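Local coordinates for putative neuraminyllactose-binding hemagglutinin homolog (Helicobacter pylori, PDB 3BGH), which is of unproven function but is probably an outer-membrane lipoprotein adhesin that may bind sialylated (neuraminyllactose-type) glycans, at residues L38-E43 with Q90-K95; A96-R101 with K212-Y217; D111-S116 with E122-M127; S153-V158 with N195-K200. All blocks are in the same frame, centred on the assembly; numbering follows the deposited sequence.

Contact 1: L38-E43 with Q90-K95; sequences LVVLIE and QDIKEK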
loop_
_atom_site.group_PDB
_atom_site.type_symbol
_atom_site.label_atom_id
_atom_site.label_comp_id
_atom_site.label_asym_id
_atom_site.label_seq_id
_atom_site.Cartn_x
_atom_site.Cartn_y
_atom_site.Cartn_z
ATOM N N LEU A 38 22.911 11.025 21.183
ATOM C CA LEU A 38 21.980 9.917 21.520
ATOM C C LEU A 38 20.688 9.961 20.656
ATOM O O LEU A 38 20.019 11.002 20.610
ATOM C CB LEU A 38 21.591 9.961 23.007
ATOM C CG LEU A 38 20.359 9.143 23.441
ATOM C CD1 LEU A 38 20.603 7.642 23.420
ATOM C CD2 LEU A 38 19.843 9.546 24.816
ATOM N N VAL A 39 20.331 8.848 20.002
ATOM C CA VAL A 39 19.032 8.760 19.283
ATOM C C VAL A 39 18.082 7.738 19.905
ATOM O O VAL A 39 18.488 6.630 20.242
ATOM C CB VAL A 39 19.171 8.474 17.753
ATOM C CG1 VAL A 39 20.339 9.226 17.146
ATOM C CG2 VAL A 39 19.309 7.016 17.485
ATOM N N VAL A 40 16.827 8.117 20.060
ATOM C CA VAL A 40 15.807 7.200 20.533
ATOM C C VAL A 40 15.197 6.441 19.347
ATOM O O VAL A 40 14.759 7.044 18.371
ATOM C CB VAL A 40 14.705 7.954 21.277
ATOM C CG1 VAL A 40 13.617 7.008 21.724
ATOM C CG2 VAL A 40 15.267 8.643 22.460
ATOM N N LEU A 41 15.181 5.114 19.437
ATOM C CA LEU A 41 14.613 4.285 18.387
ATOM C C LEU A 41 13.386 3.586 18.920
ATOM O O LEU A 41 13.475 2.878 19.909
ATOM C CB LEU A 41 15.639 3.264 17.933
ATOM C CG LEU A 41 15.462 2.751 16.515
ATOM C CD1 LEU A 41 15.839 3.874 15.578
ATOM C CD2 LEU A 41 16.323 1.527 16.275
ATOM N N ILE A 42 12.244 3.810 18.284
ATOM C CA ILE A 42 10.971 3.195 18.677
ATOM C C ILE A 42 10.722 1.958 17.810
ATOM O O ILE A 42 11.158 1.928 16.666
ATOM C CB ILE A 42 9.814 4.196 18.555
ATOM C CG1 ILE A 42 10.071 5.353 19.506
ATOM C CG2 ILE A 42 8.485 3.570 18.908
ATOM C CD1 ILE A 42 8.933 6.308 19.604
ATOM N N GLU A 43 10.069 0.931 18.365
ATOM C CA GLU A 43 9.864 -0.324 17.653
ATOM C C GLU A 43 8.955 -0.015 16.460
ATOM O O GLU A 43 7.917 0.605 16.659
ATOM C CB GLU A 43 9.236 -1.391 18.578
ATOM C CG GLU A 43 9.234 -2.858 18.026
ATOM C CD GLU A 43 8.718 -3.917 19.047
ATOM O OE1 GLU A 43 7.575 -3.768 19.582
ATOM O OE2 GLU A 43 9.442 -4.923 19.284
ATOM N N GLN A 90 11.706 11.213 30.873
ATOM C CA GLN A 90 12.161 12.597 30.749
ATOM C C GLN A 90 13.665 12.732 30.662
ATOM O O GLN A 90 14.182 13.470 29.825
ATOM C CB GLN A 90 11.653 13.430 31.918
ATOM C CG GLN A 90 10.370 14.146 31.618
ATOM C CD GLN A 90 10.587 15.529 31.013
ATOM O OE1 GLN A 90 9.706 16.391 31.091
ATOM N NE2 GLN A 90 11.763 15.755 30.421
ATOM N N ASP A 91 14.371 12.025 31.538
ATOM C CA ASP A 91 15.825 12.026 31.501
ATOM C C ASP A 91 16.341 11.860 30.068
ATOM O O ASP A 91 17.290 12.533 29.644
ATOM C CB ASP A 91 16.379 10.894 32.350
ATOM C CG ASP A 91 17.834 11.102 32.694
ATOM O OD1 ASP A 91 18.716 11.012 31.786
ATOM O OD2 ASP A 91 18.087 11.386 33.888
ATOM N N ILE A 92 15.709 10.934 29.349
ATOM C CA ILE A 92 16.060 10.640 27.967
ATOM C C ILE A 92 15.601 11.775 27.055
ATOM O O ILE A 92 16.428 12.346 26.363
ATOM C CB ILE A 92 15.499 9.274 27.511
ATOM C CG1 ILE A 92 16.089 8.126 28.356
ATOM C CG2 ILE A 92 15.747 9.072 26.031
ATOM C CD1 ILE A 92 17.592 7.979 28.253
ATOM N N LYS A 93 14.316 12.128 27.084
ATOM C CA LYS A 93 13.819 13.254 26.284
ATOM C C LYS A 93 14.770 14.466 26.345
ATOM O O LYS A 93 15.067 15.082 25.318
ATOM C CB LYS A 93 12.417 13.711 26.714
ATOM C CG LYS A 93 11.258 12.714 26.584
ATOM C CD LYS A 93 9.919 13.488 26.555
ATOM C CE LYS A 93 8.815 12.858 27.395
ATOM N NZ LYS A 93 8.393 11.498 26.928
ATOM N N GLU A 94 15.250 14.796 27.546
ATOM C CA GLU A 94 16.100 15.986 27.743
ATOM C C GLU A 94 17.454 15.888 27.039
ATOM O O GLU A 94 18.033 16.910 26.637
ATOM C CB GLU A 94 16.300 16.306 29.238
ATOM C CG GLU A 94 15.043 16.880 29.944
ATOM C CD GLU A 94 14.890 18.416 29.837
ATOM O OE1 GLU A 94 15.871 19.128 29.461
ATOM O OE2 GLU A 94 13.768 18.904 30.148
ATOM N N LYS A 95 17.942 14.663 26.875
ATOM C CA LYS A 95 19.293 14.434 26.362
ATOM C C LYS A 95 19.385 14.041 24.866
ATOM O O LYS A 95 20.392 14.322 24.211
ATOM C CB LYS A 95 20.012 13.405 27.258
ATOM C CG LYS A 95 21.524 13.602 27.349
ATOM C CD LYS A 95 22.129 12.825 28.535
ATOM C CE LYS A 95 22.104 11.302 28.325
ATOM N NZ LYS A 95 22.897 10.927 27.113
#

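Contact 2: A96-R101 with K212-Y217; sequences ALLVLR and KHMEHY. With SO4 (sulfate ion), chain D.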
loop_
_atom_site.group_PDB
_atom_site.type_symbol
_atom_site.label_atom_id
_atom_site.label_comp_id
_atom_site.label_asym_id
_atom_site.label_seq_id
_atom_site.Cartn_x
_atom_site.Cartn_y
_atom_site.Cartn_z
ATOM N N ALA A 96 18.341 13.404 24.330
ATOM C CA ALA A 96 18.380 12.811 22.982
ATOM C C ALA A 96 18.484 13.866 21.893
ATOM O O ALA A 96 17.969 14.966 22.050
ATOM C CB ALA A 96 17.157 11.957 22.760
ATOM N N LEU A 97 19.175 13.541 20.808
ATOM C CA LEU A 97 19.161 14.385 19.628
ATOM C C LEU A 97 17.832 14.258 18.874
ATOM O O LEU A 97 17.268 15.243 18.437
ATOM C CB LEU A 97 20.296 14.002 18.682
ATOM C CG LEU A 97 20.248 14.730 17.330
ATOM C CD1 LEU A 97 20.594 16.201 17.520
ATOM C CD2 LEU A 97 21.129 14.058 16.259
ATOM N N LEU A 98 17.328 13.032 18.778
ATOM C CA LEU A 98 16.386 12.650 17.758
ATOM C C LEU A 98 15.609 11.456 18.279
ATOM O O LEU A 98 16.145 10.643 19.038
ATOM C CB LEU A 98 17.205 12.253 16.525
ATOM C CG LEU A 98 16.662 11.799 15.189
ATOM C CD1 LEU A 98 15.380 12.507 14.810
ATOM C CD2 LEU A 98 17.718 12.076 14.133
ATOM N N VAL A 99 14.334 11.383 17.902
ATOM C CA VAL A 99 13.545 10.167 18.060
ATOM C C VAL A 99 13.166 9.708 16.665
ATOM O O VAL A 99 12.572 10.461 15.922
ATOM C CB VAL A 99 12.262 10.411 18.821
ATOM C CG1 VAL A 99 11.554 9.081 19.085
ATOM C CG2 VAL A 99 12.546 11.118 20.114
ATOM N N LEU A 100 13.542 8.487 16.315
ATOM C CA LEU A 100 13.187 7.881 15.065
ATOM C C LEU A 100 12.052 6.904 15.314
ATOM O O LEU A 100 12.026 6.188 16.311
ATOM C CB LEU A 100 14.384 7.168 14.473
ATOM C CG LEU A 100 15.569 7.986 13.955
ATOM C CD1 LEU A 100 16.605 7.016 13.440
ATOM C CD2 LEU A 100 15.132 8.908 12.827
ATOM N N ARG A 101 11.117 6.880 14.374
ATOM C CA ARG A 101 9.784 6.336 14.593
ATOM C C ARG A 101 9.157 5.955 13.220
ATOM O O ARG A 101 8.742 6.824 12.451
ATOM C CB ARG A 101 8.962 7.391 15.374
ATOM C CG ARG A 101 7.496 7.249 15.314
ATOM C CD ARG A 101 6.837 7.872 16.526
ATOM N NE ARG A 101 5.692 7.047 16.926
ATOM C CZ ARG A 101 4.712 7.441 17.737
ATOM N NH1 ARG A 101 4.699 8.671 18.240
ATOM N NH2 ARG A 101 3.731 6.596 18.042
ATOM N N LYS A 212 26.687 13.069 6.675
ATOM C CA LYS A 212 26.337 14.403 6.153
ATOM C C LYS A 212 24.905 14.860 6.549
ATOM O O LYS A 212 24.702 16.000 6.980
ATOM C CB LYS A 212 26.543 14.496 4.634
ATOM C CG LYS A 212 26.370 15.938 4.093
ATOM C CD LYS A 212 26.950 16.132 2.678
ATOM C CE LYS A 212 26.009 15.540 1.642
ATOM N NZ LYS A 212 26.660 14.931 0.419
ATOM N N HIS A 213 23.928 13.952 6.443
ATOM C CA HIS A 213 22.560 14.266 6.790
ATOM C C HIS A 213 22.353 14.493 8.272
ATOM O O HIS A 213 21.705 15.459 8.649
ATOM C CB HIS A 213 21.586 13.217 6.229
ATOM C CG HIS A 213 21.463 13.239 4.733
ATOM N ND1 HIS A 213 20.715 12.316 4.033
ATOM C CD2 HIS A 213 21.996 14.064 3.802
ATOM C CE1 HIS A 213 20.774 12.577 2.739
ATOM N NE2 HIS A 213 21.550 13.635 2.571
ATOM N N MET A 214 22.885 13.632 9.129
ATOM C CA MET A 214 22.680 13.824 10.576
ATOM C C MET A 214 23.329 15.136 11.117
ATOM O O MET A 214 22.714 15.858 11.927
ATOM C CB MET A 214 23.127 12.596 11.387
ATOM C CG MET A 214 22.241 11.326 11.233
ATOM S SD MET A 214 20.473 11.534 11.611
ATOM C CE MET A 214 19.932 11.840 9.950
ATOM N N GLU A 215 24.547 15.446 10.643
ATOM C CA GLU A 215 25.275 16.665 11.050
ATOM C C GLU A 215 24.468 17.849 10.578
ATOM O O GLU A 215 24.339 18.843 11.307
ATOM C CB GLU A 215 26.692 16.758 10.438
ATOM C CG GLU A 215 27.596 15.592 10.731
ATOM C CD GLU A 215 29.086 15.886 10.523
ATOM O OE1 GLU A 215 29.463 16.631 9.580
ATOM O OE2 GLU A 215 29.888 15.339 11.315
ATOM N N HIS A 216 23.926 17.742 9.358
ATOM C CA HIS A 216 23.072 18.795 8.838
ATOM C C HIS A 216 21.833 18.972 9.739
ATOM O O HIS A 216 21.513 20.088 10.151
ATOM C CB HIS A 216 22.693 18.554 7.379
ATOM C CG HIS A 216 21.883 19.670 6.790
ATOM N ND1 HIS A 216 20.531 19.825 7.037
ATOM C CD2 HIS A 216 22.241 20.700 5.982
ATOM C CE1 HIS A 216 20.097 20.901 6.404
ATOM N NE2 HIS A 216 21.118 21.453 5.765
ATOM N N TYR A 217 21.157 17.865 10.045
ATOM C CA TYR A 217 20.012 17.846 10.945
ATOM C C TYR A 217 20.374 18.457 12.282
ATOM O O TYR A 217 19.588 19.218 12.825
ATOM C CB TYR A 217 19.554 16.402 11.155
ATOM C CG TYR A 217 18.322 16.254 11.978
ATOM C CD1 TYR A 217 17.079 16.090 11.362
ATOM C CD2 TYR A 217 18.378 16.268 13.370
ATOM C CE1 TYR A 217 15.929 15.942 12.101
ATOM C CE2 TYR A 217 17.221 16.115 14.135
ATOM C CZ TYR A 217 16.001 15.951 13.491
ATOM O OH TYR A 217 14.830 15.808 14.216
HETATM S S SO4 D . 22.766 14.965 -0.061
HETATM O O1 SO4 D . 23.930 14.086 -0.000
HETATM O O2 SO4 D . 22.896 16.113 0.856
HETATM O O3 SO4 D . 22.637 15.447 -1.432
HETATM O O4 SO4 D . 21.550 14.212 0.230
#

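Contact 3: D111-S116 with E122-M127; sequences DIVEES and EKVIDM. With SO4 (sulfate ion), chain E.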
loop_
_atom_site.group_PDB
_atom_site.type_symbol
_atom_site.label_atom_id
_atom_site.label_comp_id
_atom_site.label_asym_id
_atom_site.label_seq_id
_atom_site.Cartn_x
_atom_site.Cartn_y
_atom_site.Cartn_z
ATOM N N ASP A 111 -2.062 -13.613 -7.606
ATOM C CA ASP A 111 -2.719 -14.081 -8.829
ATOM C C ASP A 111 -3.007 -12.940 -9.816
ATOM O O ASP A 111 -4.150 -12.699 -10.227
ATOM C CB ASP A 111 -3.987 -14.915 -8.513
ATOM C CG ASP A 111 -3.669 -16.270 -7.852
ATOM O OD1 ASP A 111 -2.584 -16.847 -8.087
ATOM O OD2 ASP A 111 -4.514 -16.774 -7.083
ATOM N N ILE A 112 -1.940 -12.246 -10.190
ATOM C CA ILE A 112 -1.990 -11.256 -11.248
ATOM C C ILE A 112 -1.304 -11.911 -12.452
ATOM O O ILE A 112 -0.248 -12.559 -12.296
ATOM C CB ILE A 112 -1.237 -9.967 -10.836
ATOM C CG1 ILE A 112 -1.717 -9.462 -9.483
ATOM C CG2 ILE A 112 -1.421 -8.886 -11.843
ATOM C CD1 ILE A 112 -1.224 -8.060 -9.169
ATOM N N VAL A 113 -1.933 -11.760 -13.623
ATOM C CA VAL A 113 -1.443 -12.307 -14.893
ATOM C C VAL A 113 -0.749 -11.232 -15.744
ATOM O O VAL A 113 -1.174 -10.086 -15.797
ATOM C CB VAL A 113 -2.615 -12.987 -15.689
ATOM C CG1 VAL A 113 -2.261 -13.253 -17.142
ATOM C CG2 VAL A 113 -3.035 -14.309 -15.003
ATOM N N GLU A 114 0.328 -11.620 -16.397
ATOM C CA GLU A 114 1.031 -10.758 -17.311
ATOM C C GLU A 114 1.010 -11.481 -18.654
ATOM O O GLU A 114 1.766 -12.455 -18.875
ATOM C CB GLU A 114 2.488 -10.532 -16.852
ATOM C CG GLU A 114 2.675 -9.693 -15.594
ATOM C CD GLU A 114 4.154 -9.443 -15.267
ATOM O OE1 GLU A 114 5.041 -10.230 -15.701
ATOM O OE2 GLU A 114 4.426 -8.434 -14.588
ATOM N N GLU A 115 0.125 -11.035 -19.540
ATOM C CA GLU A 115 0.010 -11.620 -20.869
ATOM C C GLU A 115 1.354 -11.757 -21.558
ATOM O O GLU A 115 2.258 -10.952 -21.308
ATOM C CB GLU A 115 -0.980 -10.818 -21.702
ATOM C CG GLU A 115 -2.379 -11.150 -21.242
ATOM C CD GLU A 115 -3.426 -10.252 -21.813
ATOM O OE1 GLU A 115 -3.640 -9.144 -21.253
ATOM O OE2 GLU A 115 -4.034 -10.660 -22.828
ATOM N N SER A 116 1.495 -12.785 -22.388
ATOM C CA SER A 116 2.723 -12.991 -23.151
ATOM C C SER A 116 2.894 -11.977 -24.267
ATOM O O SER A 116 1.945 -11.343 -24.691
ATOM C CB SER A 116 2.783 -14.394 -23.767
ATOM O OG SER A 116 1.949 -14.471 -24.894
ATOM N N GLU A 122 3.579 -15.894 -20.980
ATOM C CA GLU A 122 2.561 -15.504 -20.049
ATOM C C GLU A 122 2.981 -15.970 -18.662
ATOM O O GLU A 122 3.524 -17.069 -18.498
ATOM C CB GLU A 122 1.232 -16.138 -20.422
ATOM C CG GLU A 122 0.112 -15.848 -19.447
ATOM C CD GLU A 122 -1.220 -16.222 -20.018
ATOM O OE1 GLU A 122 -2.216 -16.348 -19.269
ATOM O OE2 GLU A 122 -1.270 -16.410 -21.242
ATOM N N LYS A 123 2.777 -15.120 -17.667
ATOM C CA LYS A 123 3.081 -15.532 -16.316
ATOM C C LYS A 123 2.061 -15.023 -15.328
ATOM O O LYS A 123 1.390 -14.016 -15.599
ATOM C CB LYS A 123 4.512 -15.160 -15.915
ATOM C CG LYS A 123 5.034 -13.915 -16.526
ATOM C CD LYS A 123 6.545 -13.927 -16.528
ATOM C CE LYS A 123 7.081 -12.712 -17.306
ATOM N NZ LYS A 123 8.578 -12.657 -17.426
ATOM N N VAL A 124 1.884 -15.775 -14.238
ATOM C CA VAL A 124 1.071 -15.334 -13.119
ATOM C C VAL A 124 2.059 -14.958 -12.028
ATOM O O VAL A 124 3.119 -15.602 -11.892
ATOM C CB VAL A 124 0.132 -16.432 -12.675
ATOM C CG1 VAL A 124 -0.850 -15.958 -11.559
ATOM C CG2 VAL A 124 -0.634 -16.963 -13.899
ATOM N N ILE A 125 1.762 -13.885 -11.290
ATOM C CA ILE A 125 2.688 -13.364 -10.273
ATOM C C ILE A 125 1.939 -13.000 -9.005
ATOM O O ILE A 125 0.722 -12.872 -9.015
ATOM C CB ILE A 125 3.413 -12.080 -10.735
ATOM C CG1 ILE A 125 2.458 -10.880 -10.728
ATOM C CG2 ILE A 125 4.079 -12.242 -12.093
ATOM C CD1 ILE A 125 3.100 -9.586 -10.991
ATOM N N ASP A 126 2.677 -12.857 -7.909
ATOM C CA ASP A 126 2.223 -12.122 -6.757
ATOM C C ASP A 126 2.987 -10.790 -6.736
ATOM O O ASP A 126 4.092 -10.708 -7.264
ATOM C CB ASP A 126 2.485 -12.918 -5.479
ATOM C CG ASP A 126 1.505 -14.060 -5.288
ATOM O OD1 ASP A 126 0.490 -14.110 -6.035
ATOM O OD2 ASP A 126 1.757 -14.924 -4.399
ATOM N N MET A 127 2.402 -9.758 -6.141
ATOM C CA MET A 127 2.983 -8.423 -6.183
ATOM C C MET A 127 2.621 -7.653 -4.934
ATOM O O MET A 127 1.474 -7.696 -4.490
ATOM C CB MET A 127 2.483 -7.647 -7.425
ATOM C CG MET A 127 3.181 -6.259 -7.666
ATOM S SD MET A 127 2.588 -5.300 -9.129
ATOM C CE MET A 127 1.007 -4.865 -8.526
HETATM S S SO4 E . 11.403 -13.856 -17.869
HETATM O O1 SO4 E . 12.840 -13.582 -17.852
HETATM O O2 SO4 E . 10.695 -12.848 -18.662
HETATM O O3 SO4 E . 11.187 -15.167 -18.464
HETATM O O4 SO4 E . 10.900 -13.885 -16.503
#

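Contact 4: S153-V158 with N195-K200; sequences SKIKAV and NQAYHK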
loop_
_atom_site.group_PDB
_atom_site.type_symbol
_atom_site.label_atom_id
_atom_site.label_comp_id
_atom_site.label_asym_id
_atom_site.label_seq_id
_atom_site.Cartn_x
_atom_site.Cartn_y
_atom_site.Cartn_z
ATOM N N SER A 153 6.085 -0.917 -2.855
ATOM C CA SER A 153 5.137 -1.537 -3.778
ATOM C C SER A 153 5.782 -1.992 -5.098
ATOM O O SER A 153 6.940 -1.681 -5.376
ATOM C CB SER A 153 4.009 -0.575 -4.040
ATOM O OG SER A 153 4.437 0.431 -4.936
ATOM N N LYS A 154 5.024 -2.726 -5.909
ATOM C CA LYS A 154 5.504 -3.271 -7.211
ATOM C C LYS A 154 6.637 -4.299 -7.154
ATOM O O LYS A 154 7.249 -4.615 -8.181
ATOM C CB LYS A 154 5.845 -2.159 -8.229
ATOM C CG LYS A 154 4.756 -1.130 -8.422
ATOM C CD LYS A 154 3.713 -1.556 -9.419
ATOM C CE LYS A 154 3.070 -0.315 -10.114
ATOM N NZ LYS A 154 2.070 -0.710 -11.157
ATOM N N ILE A 155 6.916 -4.836 -5.981
ATOM C CA ILE A 155 7.795 -5.991 -5.888
ATOM C C ILE A 155 7.116 -7.318 -6.308
ATOM O O ILE A 155 6.106 -7.717 -5.723
ATOM C CB ILE A 155 8.450 -6.070 -4.493
ATOM C CG1 ILE A 155 9.284 -4.783 -4.253
ATOM C CG2 ILE A 155 9.328 -7.275 -4.423
ATOM C CD1 ILE A 155 9.988 -4.686 -2.923
ATOM N N LYS A 156 7.687 -8.019 -7.292
ATOM C CA LYS A 156 6.996 -9.178 -7.908
ATOM C C LYS A 156 7.689 -10.543 -7.746
ATOM O O LYS A 156 8.926 -10.661 -7.766
ATOM C CB LYS A 156 6.721 -8.960 -9.419
ATOM C CG LYS A 156 6.448 -7.542 -9.895
ATOM C CD LYS A 156 6.073 -7.499 -11.416
ATOM C CE LYS A 156 6.038 -6.072 -11.989
ATOM N NZ LYS A 156 4.943 -5.871 -13.034
ATOM N N ALA A 157 6.870 -11.583 -7.610
ATOM C CA ALA A 157 7.349 -12.941 -7.687
ATOM C C ALA A 157 6.493 -13.748 -8.650
ATOM O O ALA A 157 5.276 -13.788 -8.557
ATOM C CB ALA A 157 7.345 -13.570 -6.321
ATOM N N VAL A 158 7.156 -14.420 -9.574
ATOM C CA VAL A 158 6.473 -15.284 -10.511
ATOM C C VAL A 158 6.073 -16.584 -9.824
ATOM O O VAL A 158 6.905 -17.224 -9.180
ATOM C CB VAL A 158 7.352 -15.583 -11.697
ATOM C CG1 VAL A 158 6.632 -16.510 -12.650
ATOM C CG2 VAL A 158 7.714 -14.287 -12.368
ATOM N N ASN A 195 11.639 -10.472 1.524
ATOM C CA ASN A 195 13.089 -10.301 1.546
ATOM C C ASN A 195 13.514 -9.121 0.714
ATOM O O ASN A 195 14.382 -8.380 1.135
ATOM C CB ASN A 195 13.859 -11.543 1.066
ATOM C CG ASN A 195 13.779 -12.698 2.055
ATOM O OD1 ASN A 195 13.461 -12.501 3.226
ATOM N ND2 ASN A 195 14.033 -13.902 1.582
ATOM N N GLN A 196 12.930 -8.966 -0.476
ATOM C CA GLN A 196 13.277 -7.855 -1.343
ATOM C C GLN A 196 12.814 -6.565 -0.709
ATOM O O GLN A 196 13.484 -5.571 -0.824
ATOM C CB GLN A 196 12.630 -7.969 -2.715
ATOM C CG GLN A 196 13.282 -8.887 -3.707
ATOM C CD GLN A 196 12.563 -8.834 -5.073
ATOM O OE1 GLN A 196 11.963 -9.825 -5.516
ATOM N NE2 GLN A 196 12.604 -7.664 -5.724
ATOM N N ALA A 197 11.676 -6.576 -0.017
ATOM C CA ALA A 197 11.240 -5.356 0.651
ATOM C C ALA A 197 12.137 -5.012 1.841
ATOM O O ALA A 197 12.403 -3.829 2.113
ATOM C CB ALA A 197 9.761 -5.442 1.082
ATOM N N TYR A 198 12.587 -6.035 2.564
ATOM C CA TYR A 198 13.429 -5.787 3.721
ATOM C C TYR A 198 14.757 -5.173 3.254
ATOM O O TYR A 198 15.183 -4.175 3.806
ATOM C CB TYR A 198 13.700 -7.062 4.533
ATOM C CG TYR A 198 14.499 -6.740 5.787
ATOM C CD1 TYR A 198 13.868 -6.443 6.984
ATOM C CD2 TYR A 198 15.888 -6.671 5.748
ATOM C CE1 TYR A 198 14.608 -6.142 8.119
ATOM C CE2 TYR A 198 16.630 -6.365 6.871
ATOM C CZ TYR A 198 15.993 -6.094 8.042
ATOM O OH TYR A 198 16.755 -5.768 9.152
ATOM N N HIS A 199 15.381 -5.778 2.244
ATOM C CA HIS A 199 16.613 -5.282 1.641
ATOM C C HIS A 199 16.440 -3.806 1.212
ATOM O O HIS A 199 17.189 -2.963 1.690
ATOM C CB HIS A 199 17.052 -6.196 0.470
ATOM C CG HIS A 199 18.297 -5.741 -0.246
ATOM N ND1 HIS A 199 19.574 -6.029 0.203
ATOM C CD2 HIS A 199 18.457 -5.066 -1.416
ATOM C CE1 HIS A 199 20.464 -5.532 -0.640
ATOM N NE2 HIS A 199 19.813 -4.948 -1.634
ATOM N N LYS A 200 15.433 -3.495 0.371
ATOM C CA LYS A 200 15.156 -2.113 -0.023
ATOM C C LYS A 200 14.973 -1.126 1.145
ATOM O O LYS A 200 15.490 -0.003 1.058
ATOM C CB LYS A 200 13.951 -2.003 -0.976
ATOM C CG LYS A 200 13.777 -0.586 -1.553
ATOM C CD LYS A 200 12.468 -0.372 -2.349
ATOM C CE LYS A 200 12.459 0.971 -3.107
ATOM N NZ LYS A 200 11.309 1.165 -4.053
#

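Contact 1: L38-E43 with Q90-K95
I92 is the first residue of helix 90-95 to meet the strand, and its CG2 methyl does the touching. With chi1 at -62°, CG1 lies beside the backbone N and CG2 is carried anti to it, toward the strand. CG2 rests against V40 CG2 at 3.6 Å, and the two side chains run at a slant to each other. The same methyl is met more loosely by L38 CD2, at 4.3 Å, so I92 is set over two residues that point to the same face of the strand. The connection is a beta-alpha-beta crossover: strand 78-82 leads through helix 90-95 into strand 98-114, parallel to it, and strand 38-48 lies between the two in the sheet. The axes of the short segments come within 9.0 Å at an angle of 126°. V39 and L41 point the other way, onto helix 54-73. After I92, the side chain of K93 sets out away from the strand, and its NZ is hydrogen-bonded to I88 O. The last turn is tied by E94 N to Q90 O and by K95 N to I92 O. K95 then starts off to one side, but bends at chi3 and chi4 and curls back, bringing NZ to 4.1 Å from L38 CD2. That is a van der Waals approach of an exposed ammonium group to a methyl, with the two side chains crossing at about a right angle.

Contact 2: A96-R101 with K212-Y217
L98 and Y217 both carry CG anti to the backbone N, with chi1 at -179° and -176°, and these settings send the leucine fork and the phenol ring toward each other. Both methyls lie on one face: CD2 is over the ring, 4.3 Å from its centroid in a CH-pi contact displaced toward the rim, and CD1 is near the hydroxyl end, 3.4 Å from Y217 OH. M214, bent at chi2 and chi3, crosses L98 at about a right angle and lays SD 3.8 Å from L98 CD2, so this methyl touches both the sulfur and the ring, from directions roughly at right angles. L97 O lies near the ring plane at the Y217 edge. Away from the strand, K212 NZ makes a weak hydrogen bond to a sulfate, probably from the crystallisation liquor; H213 NE2 approaches the same ion too closely to be trusted. F136 of strand 123-137 touches both L98 and M214, so helix 211-223 lies against strand 98-114 and its hairpin partner, while strand 38-48 pairs along the other edge of strand 98-114.

Contact 3: D111-S116 with E122-M127
The carboxylate of D126 reaches across to the facing strand, where D111 N donates to OD1 at 3.0 Å, nearly along the C-O axis; its OD2 is taken by H186. The D126 side chain starts out away from that strand, but CG lies beside its own backbone N (chi1 -76°), which brings the carboxylate back toward D111. The carboxylate of E114 is crossed at a slant by K123, whose CE lies 3.6 Å from OE1, and I125 CD1 is near OE2, the oxygen that forms a salt bridge to K156. In this antiparallel hairpin I112 and I125 form a hydrogen-bonded pair, as do E114 and K123, whereas V113 and V124 between them are non-hydrogen-bonded and bring CG2 to CG2 at 3.7 Å. I112 N gives a nearly straight bond (173°) to I125 O. D111 and I112 both face I125, a G1 beta bulge. I112 CD1 reaches M127 CE at 3.9 Å. On the edge of strand 98-114 turned away from strand 123-137, D111 O is hydrogen-bonded to N135 of the second subunit, and E115 OE1 to H146 of that subunit. K123 NZ donates to sulfate O4 at 2.8 Å; the ion, probably from the crystallisation liquor, is also hydrogen-bonded to R161. D111 OD1 and D126 OD1 stand 4.6 Å apart, which might raise the proton affinity of one, although the N-H and H186 gripping D126 probably favour its ionised form.

Contact 4: S153-V158 with N195-K200
I155 and Q196 slide past each other in opposite directions, the isoleucine reaching toward helix 186-208 while the glutamine stretches back toward segment 153-158. I155 divides its two branches between two helix residues. At chi1 -60° CG1 lies beside the backbone N and CG2 anti to it, which sets CG2 above the flat amide of Q196, 3.5 Å from NE2 and 3.6 Å from CD. The chain of Q196 is extended beyond CG, so its aliphatic part also runs along this methyl, with CB at 3.8 Å. The methyl is thus laid against the face of the amide, and what joins the two is dispersion and not a polar bond. I155's other branch, extended at chi2 (179°), carries CD1 to 3.8 Å from A197 CA and 4.1 Å from A197 CB, where the small side chain lets the isoleucine approach the helix backbone. Beyond the amide, Q196 OE1 comes no closer than 3.9 Å to K156 O. K156 starts away from the helix, and its NZ forms a salt bridge with E114. I155 itself is fixed by its backbone N, bonded to S128 OG. Helix 186-208 lies over strand 144-161, outermost in the sheet of this chain, with I193 and A189 reaching I155 and A157, while Y198 turns from this contact toward helix 54-73.

All four contacts involve one mixed sheet, strung along an elongated subunit. Contacts 1 and 2 occupy one side of the chain's centre and touch, their centres about 12 Å apart, because the neighbouring strands 38-48 and 98-114 pair there, L38 O to L97 N and V40 O to L100 N. Contacts 3 and 4 lie on the other side, about 15 Å apart, joined by D126 N to A157 O. Contact 1 closes first in sequence, whereas contacts 3 and 4 fall between the two segments of contact 2. Strand 98-114, shared by contacts 2 and 3 about 42 Å apart, spans the subunit, so one end of the sheet carries helices 90-95 and 211-223 while the hairpin end meets the second subunit.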